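Local coordinates for putative hydrolase YdeN (Bacillus subtilis, PDB 1UXO), which is probably a serine hydrolase of the alpha/beta-hydrolase fold, whose natural substrate is not established, at residues A[166-169]-A[170-173]; A[178-181]-A[182-186]. The protein carries 2 engineered substitutions. All blocks are in the same frame, centred on the assembly; numbering follows the deposited sequence.

Overall arrangement
Contact 1 and contact 2 follow each other along the chain, with centres 19 Å apart and nearest atoms about 6 Å apart, so they do not touch. Contact 1 lies in the loop between strand 157-161 and helix 177-188. It carries the predicted catalytic histidine, and its far end, D170 to G172, is exposed. Contact 2 lies within helix 177-188, whose inner face packs on the parallel sheet. Both reach I134 of strand 128-136, contact 1 through F167 and contact 2 through V179. In the loop, a carboxylate and a carbonyl gather backbone N-H groups. In the helix, regular backbone bonds run beside apolar packing and a tyrosine-threonine contact.

Contact 1. Residues A[166-169]-A[170-173]; sequences HFLE and DEGF
The carboxylate of E171 reaches back along the chain and takes two backbone N-H groups of the loop that carries H166. This is the histidine loop of an alpha/beta-hydrolase fold, and H166 is the predicted base of a Ser-His-Asp triad. H166 N donates to E171 OE1 at 2.9 Å, on the syn side. L168 N donates to the same oxygen at 3.2 Å, on the anti side. Both donors sit about 30° out of the carboxylate plane, on opposite faces. E171 turns its CG beside its own backbone N (chi1 -64°) and then runs extended, which brings OE1 to H166 N and L168 N. L168 lies across this chain, with CB 3.5 Å from E171 OE1. Its carbonyl serves the return of the chain: L168 O accepts from E171 N and F173 N, which arrive from opposite faces of the carbonyl plane. G172 N closes the short 3-10 turn on E169 O at 3.0 Å.

H166 ND1 is hydrogen-bonded to D139, the predicted acid of the triad. E171 thus holds the backbone N of H166, and D139 holds its ring. E169 OE1 is held outside the loop by H20 N and N19 ND2. A water donates to E169 OE2 and, weakly, to D170 OD2.

F167 and F173 form an edge-to-face pair, the edge of F167 toward the face of F173, with ring centroids 5.4 Å apart and planes at 77°. F167 CD1 sits over the F173 face near its rim, 3.9 Å from F173 CE1.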
loop_
_atom_site.group_PDB
_atom_site.type_symbol
_atom_site.label_atom_id
_atom_site.label_comp_id
_atom_site.label_asym_id
_atom_site.label_seq_id
_atom_site.Cartn_x
_atom_site.Cartn_y
_atom_site.Cartn_z
ATOM N N HIS A 166 9.329 -10.299 4.642
ATOM C CA HIS A 166 8.259 -9.650 3.836
ATOM C C HIS A 166 7.204 -8.911 4.752
ATOM O O HIS A 166 6.021 -8.691 4.367
ATOM C CB HIS A 166 7.666 -10.725 2.897
ATOM C CG HIS A 166 6.607 -10.247 1.942
ATOM N ND1 HIS A 166 6.781 -9.187 1.095
ATOM C CD2 HIS A 166 5.381 -10.768 1.645
ATOM C CE1 HIS A 166 5.680 -9.027 0.362
ATOM N NE2 HIS A 166 4.802 -9.959 0.700
ATOM N N PHE A 167 7.635 -8.534 5.968
ATOM C CA PHE A 167 6.806 -7.870 6.973
ATOM C C PHE A 167 5.518 -8.657 7.330
ATOM O O PHE A 167 4.403 -8.109 7.405
ATOM C CB PHE A 167 6.486 -6.431 6.559
ATOM C CG PHE A 167 7.703 -5.574 6.240
ATOM C CD1 PHE A 167 8.531 -5.107 7.240
ATOM C CD2 PHE A 167 7.989 -5.222 4.936
ATOM C CE1 PHE A 167 9.649 -4.298 6.924
ATOM C CE2 PHE A 167 9.092 -4.437 4.611
ATOM C CZ PHE A 167 9.916 -3.973 5.600
ATOM N N LEU A 168 5.704 -9.950 7.558
ATOM C CA LEU A 168 4.623 -10.871 7.910
ATOM C C LEU A 168 4.587 -11.248 9.395
ATOM O O LEU A 168 5.636 -11.268 10.081
ATOM C CB LEU A 168 4.832 -12.156 7.080
ATOM C CG LEU A 168 4.923 -12.000 5.580
ATOM C CD1 LEU A 168 5.310 -13.355 4.853
ATOM C CD2 LEU A 168 3.547 -11.560 5.099
ATOM N N GLU A 169 3.393 -11.612 9.891
ATOM C CA GLU A 169 3.188 -11.993 11.259
ATOM C C GLU A 169 4.064 -13.181 11.670
ATOM O O GLU A 169 4.560 -13.188 12.783
ATOM C CB GLU A 169 1.708 -12.340 11.548
ATOM C CG GLU A 169 1.210 -13.568 10.828
ATOM C CD GLU A 169 -0.309 -13.667 10.810
ATOM O OE1 GLU A 169 -1.036 -12.672 10.908
ATOM O OE2 GLU A 169 -0.801 -14.778 10.681
ATOM N N ASP A 170 4.309 -14.130 10.765
ATOM C CA ASP A 170 5.143 -15.282 11.111
ATOM C C ASP A 170 6.636 -14.976 11.140
ATOM O O ASP A 170 7.407 -15.833 11.558
ATOM C CB ASP A 170 4.906 -16.417 10.125
ATOM C CG ASP A 170 3.646 -17.187 10.427
ATOM O OD1 ASP A 170 2.985 -16.924 11.466
ATOM O OD2 ASP A 170 3.237 -18.102 9.659
ATOM N N GLU A 171 7.014 -13.751 10.742
ATOM C CA GLU A 171 8.371 -13.222 10.901
ATOM C C GLU A 171 8.495 -12.262 12.087
ATOM O O GLU A 171 9.552 -11.657 12.312
ATOM C CB GLU A 171 8.807 -12.512 9.598
ATOM C CG GLU A 171 8.904 -13.471 8.424
ATOM C CD GLU A 171 8.762 -12.842 7.038
ATOM O OE1 GLU A 171 8.270 -11.710 6.892
ATOM O OE2 GLU A 171 9.149 -13.523 6.059
ATOM N N GLY A 172 7.400 -12.118 12.826
ATOM C CA GLY A 172 7.350 -11.273 14.005
ATOM C C GLY A 172 6.676 -9.935 13.756
ATOM O O GLY A 172 6.505 -9.169 14.711
ATOM N N PHE A 173 6.253 -9.640 12.518
ATOM C CA PHE A 173 5.707 -8.311 12.198
ATOM C C PHE A 173 4.194 -8.202 12.444
ATOM O O PHE A 173 3.407 -8.010 11.505
ATOM C CB PHE A 173 6.103 -7.907 10.782
ATOM C CG PHE A 173 7.599 -7.725 10.626
ATOM C CD1 PHE A 173 8.184 -6.526 10.931
ATOM C CD2 PHE A 173 8.414 -8.752 10.210
ATOM C CE1 PHE A 173 9.567 -6.343 10.837
ATOM C CE2 PHE A 173 9.824 -8.552 10.117
ATOM C CZ PHE A 173 10.365 -7.364 10.439
HETATM O O HOH W 1 0.768 -16.497 8.663
#

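Contact 2. Residues A[178-181]-A[182-186]; sequences IVYD and VLTSY
T184 sets its hydroxyl over one face of the Y180 ring, near the rim. T184 OG1 is 3.3 Å from both CE1 and CZ of Y180. The same hydroxyl donates to Y180 O at 3.0 Å, and T184 N donates to that oxygen from the opposite face of its carbonyl plane. Y180 O therefore takes two bonds from one residue. The T184 torsion makes this possible: OG1 stands beside its own backbone N (chi1 -70°), facing the preceding turn.

On another side of the helix, I178 and V182 lie side by side, with I178 CG1 4.0 Å from V182 CG2. S185 OG turns back to donate to V182 O at 2.7 Å. The I178-V182 and Y180-T184 pairs are each four residues apart, as are the backbone bonds of the alpha helix, V182 N to I178 O and L183 N to V179 O. It is the last helix of the alpha/beta-hydrolase fold, 177-188, laid against the central parallel sheet.

Further out, V179, V182 and L183 pack on the strands, V182 and L183 both meeting I96. Y180 packs on helix 22-31, where V179 also meets L25 and L183 meets L29. The side chains of L25 and L29 touch Y180, R28 makes a cation-pi contact with its ring, and Y180 OH is hydrogen-bonded to the D32 carboxylate. A leucine in place of Y180 would probably leave D32 without this hydroxyl partner and R28 without its ring. The Y186 ring stacks on H130, and V182 O lies 3.4 Å above the plane of that tyrosine.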
loop_
_atom_site.group_PDB
_atom_site.type_symbol
_atom_site.label_atom_id
_atom_site.label_comp_id
_atom_site.label_asym_id
_atom_site.label_seq_id
_atom_site.Cartn_x
_atom_site.Cartn_y
_atom_site.Cartn_z
ATOM N N ILE A 178 7.774 1.871 11.824
ATOM C CA ILE A 178 8.209 2.744 10.711
ATOM C C ILE A 178 7.029 3.242 9.871
ATOM O O ILE A 178 7.028 4.408 9.496
ATOM C CB ILE A 178 9.280 2.113 9.853
ATOM C CG1 ILE A 178 9.754 3.158 8.827
ATOM C CG2 ILE A 178 8.823 0.803 9.181
ATOM C CD1 ILE A 178 11.102 2.857 8.314
ATOM N N VAL A 179 6.018 2.395 9.608
ATOM C CA VAL A 179 4.872 2.828 8.847
ATOM C C VAL A 179 4.103 3.917 9.587
ATOM O O VAL A 179 3.709 4.930 9.006
ATOM C CB VAL A 179 3.913 1.657 8.433
ATOM C CG1 VAL A 179 2.797 2.204 7.600
ATOM C CG2 VAL A 179 4.666 0.666 7.628
ATOM N N TYR A 180 3.882 3.734 10.887
ATOM C CA TYR A 180 3.151 4.725 11.675
ATOM C C TYR A 180 3.913 6.077 11.691
ATOM O O TYR A 180 3.322 7.164 11.552
ATOM C CB TYR A 180 2.885 4.194 13.114
ATOM C CG TYR A 180 2.526 5.302 14.018
ATOM C CD1 TYR A 180 1.223 5.818 14.031
ATOM C CD2 TYR A 180 3.498 5.937 14.810
ATOM C CE1 TYR A 180 0.889 6.912 14.827
ATOM C CE2 TYR A 180 3.175 7.016 15.596
ATOM C CZ TYR A 180 1.879 7.499 15.586
ATOM O OH TYR A 180 1.603 8.600 16.356
ATOM N N ASP A 181 5.223 6.012 11.879
ATOM C CA ASP A 181 6.036 7.229 11.952
ATOM C C ASP A 181 6.129 7.985 10.592
ATOM O O ASP A 181 5.997 9.227 10.554
ATOM C CB ASP A 181 7.413 6.937 12.494
ATOM C CG ASP A 181 7.395 6.639 14.018
ATOM O OD1 ASP A 181 6.563 7.215 14.779
ATOM O OD2 ASP A 181 8.186 5.865 14.530
ATOM N N VAL A 182 6.295 7.249 9.506
ATOM C CA VAL A 182 6.327 7.880 8.160
ATOM C C VAL A 182 4.982 8.541 7.877
ATOM O O VAL A 182 4.907 9.702 7.462
ATOM C CB VAL A 182 6.737 6.894 7.073
ATOM C CG1 VAL A 182 6.542 7.522 5.689
ATOM C CG2 VAL A 182 8.214 6.465 7.273
ATOM N N LEU A 183 3.902 7.835 8.182
ATOM C CA LEU A 183 2.560 8.364 8.020
ATOM C C LEU A 183 2.344 9.620 8.819
ATOM O O LEU A 183 1.851 10.655 8.314
ATOM C CB LEU A 183 1.533 7.259 8.421
ATOM C CG LEU A 183 0.087 7.525 8.165
ATOM C CD1 LEU A 183 -0.179 7.804 6.669
ATOM C CD2 LEU A 183 -0.747 6.384 8.713
ATOM N N THR A 184 2.699 9.560 10.091
ATOM C CA THR A 184 2.502 10.688 10.965
ATOM C C THR A 184 3.282 11.938 10.507
ATOM O O THR A 184 2.816 13.068 10.715
ATOM C CB THR A 184 2.835 10.241 12.420
ATOM O OG1 THR A 184 1.796 9.341 12.840
ATOM C CG2 THR A 184 2.762 11.410 13.428
ATOM N N SER A 185 4.450 11.748 9.919
ATOM C CA SER A 185 5.255 12.872 9.421
ATOM C C SER A 185 4.500 13.620 8.299
ATOM O O SER A 185 4.620 14.848 8.146
ATOM C CB SER A 185 6.645 12.403 8.989
ATOM O OG SER A 185 6.645 11.783 7.699
ATOM N N TYR A 186 3.686 12.891 7.557
ATOM C CA TYR A 186 2.855 13.512 6.545
ATOM C C TYR A 186 1.830 14.470 7.143
ATOM O O TYR A 186 1.398 15.422 6.461
ATOM C CB TYR A 186 2.053 12.479 5.794
ATOM C CG TYR A 186 2.797 11.479 4.946
ATOM C CD1 TYR A 186 4.173 11.574 4.684
ATOM C CD2 TYR A 186 2.086 10.435 4.365
ATOM C CE1 TYR A 186 4.815 10.600 3.879
ATOM C CE2 TYR A 186 2.676 9.550 3.533
ATOM C CZ TYR A 186 4.066 9.641 3.316
ATOM O OH TYR A 186 4.586 8.713 2.459
#